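Local atomic coordinates of Lmo2349 protein (Listeria monocytogenes, PDB entry 4GVO), a protein that probably binds L-cystine or a related amino acid outside the membrane and hands it to an ABC transporter for uptake. Residues Thr32-Glu37 / Ala74-Lys79; Pro98-Val103 / Ser170-Val175; Asp115-Arg120 / Gly141-Ile146; Asp155-Leu160 / Ile184-Val189. One frame throughout, in Å; residues are numbered along the deposited sequence.

Interaction 1 supplies four residues of the ligand pocket: Gln76 and Glu78 of its 74-79 loop meet the bound histidine, and the pocket, formed by the same residues, also holds S-oxy cysteine. Interaction 2 borders the same site, Leu99 lying about 6 Å from the ligand by its side chain, and it touches interaction 1 where Leu99 CD1 packs 3.5 Å from Glu78 OE1. Interaction 4 shares a sheet with interaction 2, since strands 95-104 and 186-189 are neighbours, and their centres are about 10 Å apart. Interaction 3 is the most remote, its centre about 31 Å from that of interaction 1; Arg120 of interaction 3 and Gln159 of interaction 4 meet, NH1 to OE1, at 2.8 Å.

Interaction 1. Residues Thr32-Glu37 / Ala74-Lys79; sequences TGYDVE and AHQMEK. With HIS (histidine), chain E.
Asp35, in the first turn of helix 34-44, grips Gln76 of the loop that lines the amino-acid pocket of this family 3 solute-binding protein. The Asp35 CB points at the loop, and with CG beside the backbone N (chi1 -77°) the carboxylate spans the gap. Its CG lies 3.7 Å from Gln76 NE2. OD1 then accepts from Gln76 NE2 at 2.8 Å through its syn lone pair, in a nearly straight bond (173° at the hydrogen) that lies in the amide plane. OD2 accepts from the backbone Gln76 N at 2.9 Å, the donor standing 29° out of the carboxylate plane, and is also hydrogen-bonded to Tyr94 OH. The same Gln76 NE2 sits 3.6 Å from Tyr34 CD2, at the ring edge, while Gln76 OE1 is held by Asn95.

Beyond this clamp the loop meets the ligand: Gln76 O is 2.6 Å from the histidine N, and Glu78 N donates to the histidine O at 2.8 Å. Two N-H donors from Gln76 on one buried carboxylate are consistent with an ionised Asp35, a second-shell group that fixes both backbone and side chain of Gln76 behind the binding site.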
loop_
_atom_site.group_PDB
_atom_site.type_symbol
_atom_site.label_atom_id
_atom_site.label_comp_id
_atom_site.label_asym_id
_atom_site.label_seq_id
_atom_site.Cartn_x
_atom_site.Cartn_y
_atom_site.Cartn_z
ATOM N N THR A 32 -5.078 -13.389 4.901
ATOM C CA THR A 32 -5.753 -13.283 3.612
ATOM C C THR A 32 -5.771 -11.819 3.152
ATOM O O THR A 32 -5.052 -11.007 3.697
ATOM C CB THR A 32 -7.162 -13.936 3.697
ATOM O OG1 THR A 32 -7.714 -14.071 2.393
ATOM C CG2 THR A 32 -8.130 -13.147 4.635
ATOM N N GLY A 33 -6.566 -11.500 2.120
ATOM C CA GLY A 33 -6.600 -10.215 1.466
ATOM C C GLY A 33 -5.963 -10.275 0.091
ATOM O O GLY A 33 -5.298 -11.243 -0.252
ATOM N N TYR A 34 -6.155 -9.208 -0.686
ATOM C CA TYR A 34 -5.718 -9.160 -2.081
ATOM C C TYR A 34 -4.261 -9.592 -2.279
ATOM O O TYR A 34 -3.972 -10.421 -3.094
ATOM C CB TYR A 34 -5.884 -7.712 -2.561
ATOM C CG TYR A 34 -5.642 -7.477 -4.033
ATOM C CD1 TYR A 34 -6.340 -8.169 -5.022
ATOM C CD2 TYR A 34 -4.717 -6.549 -4.444
ATOM C CE1 TYR A 34 -6.094 -7.921 -6.343
ATOM C CE2 TYR A 34 -4.499 -6.272 -5.800
ATOM C CZ TYR A 34 -5.177 -6.967 -6.744
ATOM O OH TYR A 34 -4.995 -6.758 -8.111
ATOM N N ASP A 35 -3.325 -8.999 -1.547
ATOM C CA ASP A 35 -1.914 -9.261 -1.796
ATOM C C ASP A 35 -1.565 -10.692 -1.416
ATOM O O ASP A 35 -0.792 -11.364 -2.128
ATOM C CB ASP A 35 -1.036 -8.280 -1.050
ATOM C CG ASP A 35 -0.961 -6.908 -1.701
ATOM O OD1 ASP A 35 -2.034 -6.361 -2.053
ATOM O OD2 ASP A 35 0.179 -6.334 -1.777
ATOM N N VAL A 36 -2.107 -11.141 -0.295
ATOM C CA VAL A 36 -1.872 -12.499 0.176
ATOM C C VAL A 36 -2.415 -13.518 -0.798
ATOM O O VAL A 36 -1.694 -14.465 -1.185
ATOM C CB VAL A 36 -2.437 -12.670 1.571
ATOM C CG1 VAL A 36 -2.377 -14.147 2.029
ATOM C CG2 VAL A 36 -1.717 -11.721 2.525
ATOM N N GLU A 37 -3.666 -13.328 -1.229
ATOM C CA GLU A 37 -4.271 -14.251 -2.165
ATOM C C GLU A 37 -3.590 -14.217 -3.532
ATOM O O GLU A 37 -3.446 -15.260 -4.186
ATOM C CB GLU A 37 -5.776 -14.028 -2.257
ATOM C CG GLU A 37 -6.463 -14.292 -0.912
ATOM C CD GLU A 37 -6.337 -15.699 -0.348
ATOM O OE1 GLU A 37 -6.109 -16.661 -1.119
ATOM O OE2 GLU A 37 -6.517 -15.866 0.881
ATOM N N ALA A 74 5.291 -7.937 -0.230
ATOM C CA ALA A 74 3.950 -7.718 -0.825
ATOM C C ALA A 74 3.103 -6.921 0.136
ATOM O O ALA A 74 2.680 -7.462 1.148
ATOM C CB ALA A 74 3.281 -9.066 -1.101
ATOM N N HIS A 75 2.950 -5.622 -0.105
ATOM C CA HIS A 75 2.151 -4.775 0.735
ATOM C C HIS A 75 1.741 -3.531 -0.015
ATOM O O HIS A 75 2.012 -2.418 0.426
ATOM C CB HIS A 75 2.931 -4.402 2.020
ATOM C CG HIS A 75 2.065 -3.880 3.152
ATOM N ND1 HIS A 75 1.353 -2.712 3.087
ATOM C CD2 HIS A 75 1.806 -4.421 4.411
ATOM C CE1 HIS A 75 0.669 -2.553 4.253
ATOM N NE2 HIS A 75 0.967 -3.563 5.065
ATOM N N GLN A 76 1.139 -3.708 -1.180
ATOM C CA GLN A 76 0.719 -2.561 -2.001
ATOM C C GLN A 76 1.873 -1.579 -2.217
ATOM O O GLN A 76 1.701 -0.351 -2.105
ATOM C CB GLN A 76 -0.497 -1.894 -1.403
ATOM C CG GLN A 76 -1.764 -2.736 -1.530
ATOM C CD GLN A 76 -2.257 -2.807 -2.957
ATOM O OE1 GLN A 76 -2.468 -1.775 -3.593
ATOM N NE2 GLN A 76 -2.407 -4.023 -3.472
ATOM N N MET A 77 3.069 -2.100 -2.517
ATOM C CA MET A 77 4.248 -1.227 -2.559
ATOM C C MET A 77 4.326 -0.437 -3.870
ATOM O O MET A 77 4.450 -1.004 -4.963
ATOM C CB MET A 77 5.553 -2.031 -2.381
ATOM C CG MET A 77 5.604 -2.793 -1.051
ATOM S SD MET A 77 5.465 -1.772 0.415
ATOM C CE MET A 77 7.142 -1.145 0.533
ATOM N N GLU A 78 4.296 0.889 -3.710
ATOM C CA GLU A 78 4.434 1.827 -4.798
ATOM C C GLU A 78 5.846 1.913 -5.296
ATOM O O GLU A 78 6.792 2.013 -4.509
ATOM C CB GLU A 78 3.977 3.198 -4.303
ATOM C CG GLU A 78 2.475 3.304 -4.052
ATOM C CD GLU A 78 2.149 4.525 -3.172
ATOM O OE1 GLU A 78 2.358 5.670 -3.648
ATOM O OE2 GLU A 78 1.728 4.357 -2.013
ATOM N N LYS A 79 6.021 1.946 -6.620
ATOM C CA LYS A 79 7.326 2.169 -7.182
ATOM C C LYS A 79 7.733 3.622 -7.008
ATOM O O LYS A 79 6.969 4.516 -7.302
ATOM C CB LYS A 79 7.383 1.762 -8.640
ATOM C CG LYS A 79 8.788 1.885 -9.219
ATOM C CD LYS A 79 8.814 1.807 -10.725
ATOM C CE LYS A 79 8.518 0.424 -11.212
ATOM N NZ LYS A 79 8.364 0.487 -12.687
HETATM N N HIS E . 1.341 1.932 -0.826
HETATM C CA HIS E . 2.221 2.140 0.365
HETATM C C HIS E . 3.655 2.338 0.004
HETATM O O HIS E . 4.015 2.094 -1.157
HETATM C CB HIS E . 2.095 0.967 1.320
HETATM C CG HIS E . 0.951 1.125 2.275
HETATM N ND1 HIS E . -0.317 1.182 1.842
HETATM C CD2 HIS E . 0.905 1.316 3.677
HETATM C CE1 HIS E . -1.132 1.386 2.909
HETATM N NE2 HIS E . -0.375 1.437 4.015
HETATM O OXT HIS E . 4.457 2.759 0.869
#

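Interaction 2. Residues Pro98-Val103 / Ser170-Val175; sequences PLQLTV and STPFAV
Ser170 pairs with Gln100 where strand 168-170 runs antiparallel to strand 95-104, at the strand-to-helix junction that leads into helix 172-180 in this periplasmic-binding-protein fold. The two residues form an antiparallel hydrogen-bonded pair: Gln100 N donates to Ser170 O at 2.9 Å, and Ser170 N returns a bond to Gln100 O at 3.0 Å. Ser170 O also receives a CA-H...O contact from Leu99, and Leu99 CD2 bends back to within 3.6 Å of it.

Thr102, two residues along on the same face as Gln100, points at the partner segment. Its OG1 lies 3.6 Å from Ser170 CB and donates to Gln100 O within its own strand, from above the carbonyl plane and from the face opposite to that used by Ser170 N; two donors thus hold this one oxygen. The same threonine's CG2 meets Val175 CG2 tip to tip at 4.0 Å, bringing the first turn of the helix onto the strand, with Val188 of the neighbouring strand also against Thr102.

Pro98 closes the other end. Pro172 CD packs near its carbonyl, and Pro172 CG faces Gln100 OE1, while Gln100 NE2 is held by Gly190 O. The N-cap residue Thr171 spends its hydroxyl on the strand and makes no capping bond with it: OG1, placed anti to its own N (chi1 -164°), donates to Pro98 O at 2.7 Å, tilted 32° from the carbonyl plane.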
loop_
_atom_site.group_PDB
_atom_site.type_symbol
_atom_site.label_atom_id
_atom_site.label_comp_id
_atom_site.label_asym_id
_atom_site.label_seq_id
_atom_site.Cartn_x
_atom_site.Cartn_y
_atom_site.Cartn_z
ATOM N N PRO A 98 -3.091 5.784 -6.588
ATOM C CA PRO A 98 -3.015 7.247 -6.727
ATOM C C PRO A 98 -3.295 7.899 -5.377
ATOM O O PRO A 98 -4.286 7.569 -4.698
ATOM C CB PRO A 98 -4.109 7.575 -7.744
ATOM C CG PRO A 98 -5.052 6.439 -7.646
ATOM C CD PRO A 98 -4.197 5.236 -7.371
ATOM N N LEU A 99 -2.448 8.823 -4.954
ATOM C CA LEU A 99 -2.542 9.449 -3.630
ATOM C C LEU A 99 -3.153 10.851 -3.689
ATOM O O LEU A 99 -2.808 11.648 -4.543
ATOM C CB LEU A 99 -1.149 9.574 -3.011
ATOM C CG LEU A 99 -0.470 8.236 -2.636
ATOM C CD1 LEU A 99 0.959 8.504 -2.109
ATOM C CD2 LEU A 99 -1.322 7.447 -1.645
ATOM N N GLN A 100 -4.028 11.128 -2.749
ATOM C CA GLN A 100 -4.617 12.430 -2.540
ATOM C C GLN A 100 -4.640 12.755 -1.059
ATOM O O GLN A 100 -4.772 11.840 -0.227
ATOM C CB GLN A 100 -6.068 12.500 -3.054
ATOM C CG GLN A 100 -6.166 12.562 -4.574
ATOM C CD GLN A 100 -7.568 12.342 -5.058
ATOM O OE1 GLN A 100 -8.002 11.230 -5.170
ATOM N NE2 GLN A 100 -8.307 13.445 -5.287
ATOM N N LEU A 101 -4.585 14.035 -0.720
ATOM C CA LEU A 101 -4.944 14.452 0.624
ATOM C C LEU A 101 -6.306 13.897 0.973
ATOM O O LEU A 101 -7.204 13.821 0.143
ATOM C CB LEU A 101 -4.958 15.946 0.781
ATOM C CG LEU A 101 -3.654 16.697 0.538
ATOM C CD1 LEU A 101 -3.863 18.200 0.700
ATOM C CD2 LEU A 101 -2.528 16.183 1.451
ATOM N N THR A 102 -6.440 13.501 2.232
ATOM C CA THR A 102 -7.658 12.864 2.701
ATOM C C THR A 102 -8.009 13.541 4.030
ATOM O O THR A 102 -7.157 13.760 4.875
ATOM C CB THR A 102 -7.417 11.360 2.854
ATOM O OG1 THR A 102 -7.188 10.793 1.560
ATOM C CG2 THR A 102 -8.634 10.665 3.491
ATOM N N VAL A 103 -9.278 13.921 4.166
ATOM C CA VAL A 103 -9.764 14.702 5.294
ATOM C C VAL A 103 -11.082 14.128 5.820
ATOM O O VAL A 103 -11.683 13.253 5.215
ATOM C CB VAL A 103 -9.967 16.171 4.872
ATOM C CG1 VAL A 103 -8.633 16.828 4.477
ATOM C CG2 VAL A 103 -11.010 16.265 3.745
ATOM N N SER A 170 -3.969 9.325 1.267
ATOM C CA SER A 170 -4.503 7.990 1.033
ATOM C C SER A 170 -4.954 7.804 -0.402
ATOM O O SER A 170 -4.699 8.684 -1.240
ATOM C CB SER A 170 -5.646 7.614 2.017
ATOM O OG SER A 170 -5.801 6.160 2.044
ATOM N N THR A 171 -5.549 6.648 -0.715
ATOM C CA THR A 171 -5.978 6.333 -2.072
ATOM C C THR A 171 -7.467 5.993 -2.023
ATOM O O THR A 171 -7.914 5.384 -1.050
ATOM C CB THR A 171 -5.112 5.227 -2.691
ATOM O OG1 THR A 171 -5.305 5.193 -4.100
ATOM C CG2 THR A 171 -5.338 3.866 -2.069
ATOM N N PRO A 172 -8.222 6.337 -3.070
ATOM C CA PRO A 172 -9.657 6.079 -3.056
ATOM C C PRO A 172 -10.099 4.663 -2.685
ATOM O O PRO A 172 -11.064 4.527 -1.910
ATOM C CB PRO A 172 -10.096 6.477 -4.419
ATOM C CG PRO A 172 -9.222 7.650 -4.703
ATOM C CD PRO A 172 -7.869 7.242 -4.178
ATOM N N PHE A 173 -9.462 3.582 -3.185
ATOM C CA PHE A 173 -9.992 2.255 -2.867
ATOM C C PHE A 173 -9.966 2.015 -1.375
ATOM O O PHE A 173 -10.831 1.340 -0.830
ATOM C CB PHE A 173 -9.304 1.101 -3.652
ATOM C CG PHE A 173 -8.047 0.555 -3.041
ATOM C CD1 PHE A 173 -8.094 -0.348 -1.990
ATOM C CD2 PHE A 173 -6.791 0.868 -3.571
ATOM C CE1 PHE A 173 -6.929 -0.902 -1.472
ATOM C CE2 PHE A 173 -5.619 0.358 -3.023
ATOM C CZ PHE A 173 -5.675 -0.523 -1.976
ATOM N N ALA A 174 -8.928 2.512 -0.720
ATOM C CA ALA A 174 -8.744 2.285 0.689
ATOM C C ALA A 174 -9.718 3.126 1.519
ATOM O O ALA A 174 -10.303 2.640 2.497
ATOM C CB ALA A 174 -7.283 2.493 1.122
ATOM N N VAL A 175 -9.888 4.389 1.148
ATOM C CA VAL A 175 -10.817 5.307 1.775
ATOM C C VAL A 175 -12.248 4.752 1.653
ATOM O O VAL A 175 -12.988 4.706 2.636
ATOM C CB VAL A 175 -10.711 6.698 1.147
ATOM C CG1 VAL A 175 -11.881 7.597 1.620
ATOM C CG2 VAL A 175 -9.352 7.345 1.451
#

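Interaction 3. Residues Asp115-Arg120 / Gly141-Ile146; sequences DLAGKR and GNNFEI
Leu116 lies over one face of the Phe144 ring, its CD1 3.9 Å from the ring centroid and only 10° off the normal, a CH-pi contact. Its CB adds a second touch, toward the CD2 edge of the same face. Phe144 CG occupies the position between backbone N and carbonyl carbon (chi1 63°), which turns a face of the ring to the leucine. Beside this pair, Ala117 CB packs against Asn143 ND2 at 3.6 Å, while Asn143 OD1 is held by Gln140.

Two backbone bonds tie the segments together. Gly118 N donates to Asn143 O at 2.8 Å, and Glu145 N to Lys119 O at 3.0 Å, the latter opening the parallel pairing of strands 120-123 and 145-148. Gly118 takes the third position of a type II turn from Leu116 to Lys119, where a positive phi is needed, and its amide faces Asn143 O.

At the paired residues, Arg120 and Glu145 lie side by side, pointing the same way. Arg120 CD comes within 3.6 Å of Glu145 OE1, but the charged ends make just a long salt bridge, NE to OE2 at 3.7 Å, with the guanidinium and carboxylate planes 81° apart. A water accepts from Arg120 NE at 2.9 Å; its link on to Glu145 OE2 is doubtful. Farther out, Gln159 OE1 and Arg164 O take bonds from Arg120 NH1, holding the guanidinium to helix 156-162 and to the loop carrying Arg164. The long, steeply angled ion pair suggests a loose electrostatic pairing, while the two backbone bonds and the partners of NH1 fix the geometry.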
loop_
_atom_site.group_PDB
_atom_site.type_symbol
_atom_site.label_atom_id
_atom_site.label_comp_id
_atom_site.label_asym_id
_atom_site.label_seq_id
_atom_site.Cartn_x
_atom_site.Cartn_y
_atom_site.Cartn_z
ATOM N N ASP A 115 -2.988 24.787 1.313
ATOM C CA ASP A 115 -3.975 24.964 2.356
ATOM C C ASP A 115 -3.611 24.258 3.652
ATOM O O ASP A 115 -4.330 24.383 4.637
ATOM C CB ASP A 115 -5.359 24.514 1.897
ATOM C CG ASP A 115 -5.853 25.176 0.598
ATOM O OD1 ASP A 115 -5.418 26.290 0.232
ATOM O OD2 ASP A 115 -6.718 24.537 -0.090
ATOM N N LEU A 116 -2.522 23.503 3.664
ATOM C CA LEU A 116 -2.018 22.892 4.870
ATOM C C LEU A 116 -1.163 23.798 5.731
ATOM O O LEU A 116 -0.761 23.378 6.800
ATOM C CB LEU A 116 -1.173 21.643 4.519
ATOM C CG LEU A 116 -1.911 20.541 3.749
ATOM C CD1 LEU A 116 -0.884 19.482 3.335
ATOM C CD2 LEU A 116 -2.972 19.926 4.635
ATOM N N ALA A 117 -0.936 25.046 5.319
ATOM C CA ALA A 117 -0.085 25.919 6.090
ATOM C C ALA A 117 -0.588 26.016 7.527
ATOM O O ALA A 117 -1.788 26.301 7.763
ATOM C CB ALA A 117 -0.021 27.294 5.450
ATOM N N GLY A 118 0.305 25.769 8.494
ATOM C CA GLY A 118 -0.037 25.832 9.919
ATOM C C GLY A 118 -0.816 24.655 10.473
ATOM O O GLY A 118 -1.237 24.704 11.605
ATOM N N LYS A 119 -1.028 23.631 9.652
ATOM C CA LYS A 119 -1.820 22.475 10.000
ATOM C C LYS A 119 -0.938 21.242 10.197
ATOM O O LYS A 119 0.273 21.293 10.055
ATOM C CB LYS A 119 -2.899 22.226 8.936
ATOM C CG LYS A 119 -3.924 23.373 8.999
ATOM C CD LYS A 119 -5.115 23.148 8.116
ATOM C CE LYS A 119 -6.200 24.166 8.428
ATOM N NZ LYS A 119 -7.502 23.875 7.769
ATOM N N ARG A 120 -1.567 20.165 10.622
ATOM C CA ARG A 120 -0.869 18.944 11.004
ATOM C C ARG A 120 -1.413 17.766 10.208
ATOM O O ARG A 120 -2.637 17.509 10.197
ATOM C CB ARG A 120 -1.023 18.695 12.493
ATOM C CG ARG A 120 -0.359 17.439 13.042
ATOM C CD ARG A 120 -0.374 17.428 14.564
ATOM N NE ARG A 120 0.205 16.185 15.136
ATOM C CZ ARG A 120 -0.477 15.063 15.302
ATOM N NH1 ARG A 120 -1.724 14.983 14.908
ATOM N NH2 ARG A 120 0.090 13.979 15.801
ATOM N N GLY A 141 8.564 25.416 2.172
ATOM C CA GLY A 141 9.291 26.087 3.255
ATOM C C GLY A 141 9.004 25.555 4.642
ATOM O O GLY A 141 9.097 26.304 5.607
ATOM N N ASN A 142 8.643 24.276 4.731
ATOM C CA ASN A 142 8.370 23.645 6.012
ATOM C C ASN A 142 7.203 24.321 6.718
ATOM O O ASN A 142 7.261 24.590 7.920
ATOM C CB ASN A 142 9.594 23.690 6.941
ATOM C CG ASN A 142 9.482 22.711 8.111
ATOM O OD1 ASN A 142 9.101 21.585 7.912
ATOM N ND2 ASN A 142 9.872 23.132 9.323
ATOM N N ASN A 143 6.129 24.558 5.973
ATOM C CA ASN A 143 5.025 25.329 6.510
ATOM C C ASN A 143 3.900 24.501 7.143
ATOM O O ASN A 143 2.917 25.090 7.588
ATOM C CB ASN A 143 4.484 26.368 5.497
ATOM C CG ASN A 143 3.678 25.764 4.382
ATOM O OD1 ASN A 143 3.753 24.575 4.136
ATOM N ND2 ASN A 143 2.962 26.625 3.631
ATOM N N PHE A 144 4.025 23.171 7.157
ATOM C CA PHE A 144 3.130 22.325 7.880
ATOM C C PHE A 144 3.897 21.299 8.692
ATOM O O PHE A 144 5.113 21.211 8.595
ATOM C CB PHE A 144 1.992 21.738 7.022
ATOM C CG PHE A 144 2.406 20.840 5.902
ATOM C CD1 PHE A 144 2.439 19.490 6.084
ATOM C CD2 PHE A 144 2.654 21.351 4.627
ATOM C CE1 PHE A 144 2.743 18.634 5.061
ATOM C CE2 PHE A 144 2.969 20.491 3.580
ATOM C CZ PHE A 144 3.023 19.125 3.808
ATOM N N GLU A 145 3.185 20.578 9.539
ATOM C CA GLU A 145 3.741 19.530 10.408
ATOM C C GLU A 145 3.320 18.190 9.879
ATOM O O GLU A 145 2.151 18.020 9.583
ATOM C CB GLU A 145 3.223 19.680 11.852
ATOM C CG GLU A 145 3.733 18.575 12.765
ATOM C CD GLU A 145 3.203 18.665 14.187
ATOM O OE1 GLU A 145 2.483 19.636 14.510
ATOM O OE2 GLU A 145 3.570 17.767 14.991
ATOM N N ILE A 146 4.266 17.240 9.799
ATOM C CA ILE A 146 3.994 15.869 9.447
ATOM C C ILE A 146 4.279 15.024 10.702
ATOM O O ILE A 146 5.363 15.104 11.305
ATOM C CB ILE A 146 4.844 15.342 8.269
ATOM C CG1 ILE A 146 4.547 16.120 6.981
ATOM C CG2 ILE A 146 4.567 13.870 8.022
ATOM C CD1 ILE A 146 5.502 15.885 5.821
HETATM O O HOH W 1 2.759 15.970 16.439
#

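Interaction 4. Residues Asp155-Leu160 / Ile184-Val189; sequences DTANQL and IKEKVV
Helix 156-162 packs over the side of the sheet that bears Glu186 and Thr102 in this solute-binding fold, where the chain enters strand 186-189, and its start meets the loop and strand by van der Waals contacts, many of them oxygen against carbon. Ile184 buries the most surface here. Its CG2, anti to the backbone N, reaches Ala157 O at 3.5 Å, while CD1 at the end of the other branch lies 3.9 Å from Ala157 CB. That same CD1 also comes 3.7 Å from Asn158 OD1, the two side chains crossing at about a right angle.

Glu186 extends from the strand toward the helix, its chain straight beyond CG (chi2 177°), and sets its carboxylate against Ala157 and Leu160. Its OE2 touches Ala157 CA and Leu160 CD1, each at 3.6 Å, so this oxygen faces carbon on the helix side; Gln178 NE2 gives it a weak hydrogen bond. On the strand, Glu186 also lies against Thr102 of strand 95-104, which joins the contact to the neighbouring strand.

The helix start is fastened by Asp155, the N-cap residue. Its OD1 accepts twice from Asn158: the backbone N makes the capping bond at 2.9 Å, nearly along the C-O direction, and the side-chain ND2 comes in on the syn side, also at 2.9 Å, 32° out of the carboxylate plane.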
loop_
_atom_site.group_PDB
_atom_site.type_symbol
_atom_site.label_atom_id
_atom_site.label_comp_id
_atom_site.label_asym_id
_atom_site.label_seq_id
_atom_site.Cartn_x
_atom_site.Cartn_y
_atom_site.Cartn_z
ATOM N N ASP A 155 -4.522 6.185 15.916
ATOM C CA ASP A 155 -4.444 5.902 14.463
ATOM C C ASP A 155 -4.948 7.067 13.609
ATOM O O ASP A 155 -5.510 8.014 14.136
ATOM C CB ASP A 155 -5.071 4.541 14.120
ATOM C CG ASP A 155 -6.618 4.517 14.162
ATOM O OD1 ASP A 155 -7.248 5.564 14.262
ATOM O OD2 ASP A 155 -7.209 3.385 14.091
ATOM N N THR A 156 -4.686 6.999 12.301
ATOM C CA THR A 156 -4.999 8.104 11.401
ATOM C C THR A 156 -6.470 8.487 11.517
ATOM O O THR A 156 -6.803 9.655 11.676
ATOM C CB THR A 156 -4.615 7.776 9.974
ATOM O OG1 THR A 156 -3.182 7.765 9.907
ATOM C CG2 THR A 156 -5.255 8.750 8.960
ATOM N N ALA A 157 -7.377 7.517 11.403
ATOM C CA ALA A 157 -8.789 7.863 11.399
ATOM C C ALA A 157 -9.200 8.580 12.676
ATOM O O ALA A 157 -9.952 9.559 12.643
ATOM C CB ALA A 157 -9.679 6.613 11.228
ATOM N N ASN A 158 -8.727 8.072 13.809
ATOM C CA ASN A 158 -9.056 8.697 15.053
ATOM C C ASN A 158 -8.456 10.084 15.260
ATOM O O ASN A 158 -9.089 10.927 15.843
ATOM C CB ASN A 158 -8.794 7.743 16.236
ATOM C CG ASN A 158 -9.881 6.695 16.350
ATOM O OD1 ASN A 158 -10.957 7.011 16.850
ATOM N ND2 ASN A 158 -9.630 5.476 15.875
ATOM N N GLN A 159 -7.246 10.320 14.767
ATOM C CA GLN A 159 -6.704 11.632 14.864
ATOM C C GLN A 159 -7.427 12.595 13.910
ATOM O O GLN A 159 -7.597 13.775 14.268
ATOM C CB GLN A 159 -5.201 11.660 14.622
ATOM C CG GLN A 159 -4.407 10.845 15.613
ATOM C CD GLN A 159 -2.971 11.267 15.743
ATOM O OE1 GLN A 159 -2.663 12.479 15.648
ATOM N NE2 GLN A 159 -2.067 10.293 15.965
ATOM N N LEU A 160 -7.947 12.106 12.781
ATOM C CA LEU A 160 -8.800 12.999 11.952
ATOM C C LEU A 160 -10.126 13.306 12.663
ATOM O O LEU A 160 -10.599 14.431 12.671
ATOM C CB LEU A 160 -9.108 12.364 10.602
ATOM C CG LEU A 160 -7.916 12.273 9.634
ATOM C CD1 LEU A 160 -8.297 11.416 8.432
ATOM C CD2 LEU A 160 -7.404 13.640 9.221
ATOM N N ILE A 184 -16.257 7.244 11.355
ATOM C CA ILE A 184 -15.399 8.338 10.926
ATOM C C ILE A 184 -15.397 8.264 9.397
ATOM O O ILE A 184 -14.782 7.348 8.828
ATOM C CB ILE A 184 -13.944 8.203 11.485
ATOM C CG1 ILE A 184 -13.962 8.024 13.023
ATOM C CG2 ILE A 184 -13.058 9.385 10.990
ATOM C CD1 ILE A 184 -12.696 7.367 13.580
ATOM N N LYS A 185 -16.065 9.192 8.729
ATOM C CA LYS A 185 -16.037 9.236 7.236
ATOM C C LYS A 185 -14.939 10.152 6.752
ATOM O O LYS A 185 -14.833 11.312 7.174
ATOM C CB LYS A 185 -17.380 9.720 6.691
ATOM C CG LYS A 185 -18.598 8.951 7.165
ATOM C CD LYS A 185 -18.579 7.465 6.822
ATOM C CE LYS A 185 -19.914 6.857 7.272
ATOM N NZ LYS A 185 -20.016 5.419 6.933
ATOM N N GLU A 186 -14.150 9.629 5.829
ATOM C CA GLU A 186 -13.071 10.366 5.196
ATOM C C GLU A 186 -13.403 10.603 3.756
ATOM O O GLU A 186 -14.249 9.938 3.154
ATOM C CB GLU A 186 -11.798 9.558 5.269
ATOM C CG GLU A 186 -11.298 9.368 6.689
ATOM C CD GLU A 186 -10.055 8.506 6.777
ATOM O OE1 GLU A 186 -9.506 8.143 5.727
ATOM O OE2 GLU A 186 -9.669 8.094 7.901
ATOM N N LYS A 187 -12.766 11.604 3.179
ATOM C CA LYS A 187 -12.904 11.870 1.724
ATOM C C LYS A 187 -11.555 12.322 1.166
ATOM O O LYS A 187 -10.803 13.019 1.854
ATOM C CB LYS A 187 -14.025 12.868 1.422
ATOM C CG LYS A 187 -13.708 14.289 1.796
ATOM C CD LYS A 187 -14.860 15.218 1.485
ATOM C CE LYS A 187 -14.543 16.617 1.984
ATOM N NZ LYS A 187 -15.763 17.458 1.893
ATOM N N VAL A 188 -11.289 11.968 -0.093
ATOM C CA VAL A 188 -10.147 12.550 -0.809
ATOM C C VAL A 188 -10.513 13.949 -1.287
ATOM O O VAL A 188 -11.689 14.243 -1.609
ATOM C CB VAL A 188 -9.685 11.650 -2.006
ATOM C CG1 VAL A 188 -9.173 10.310 -1.483
ATOM C CG2 VAL A 188 -10.775 11.462 -3.057
ATOM N N VAL A 189 -9.518 14.826 -1.308
ATOM C CA VAL A 189 -9.681 16.198 -1.777
ATOM C C VAL A 189 -8.493 16.543 -2.649
ATOM O O VAL A 189 -7.414 15.981 -2.511
ATOM C CB VAL A 189 -9.843 17.227 -0.643
ATOM C CG1 VAL A 189 -11.145 16.991 0.118
ATOM C CG2 VAL A 189 -8.655 17.245 0.290
#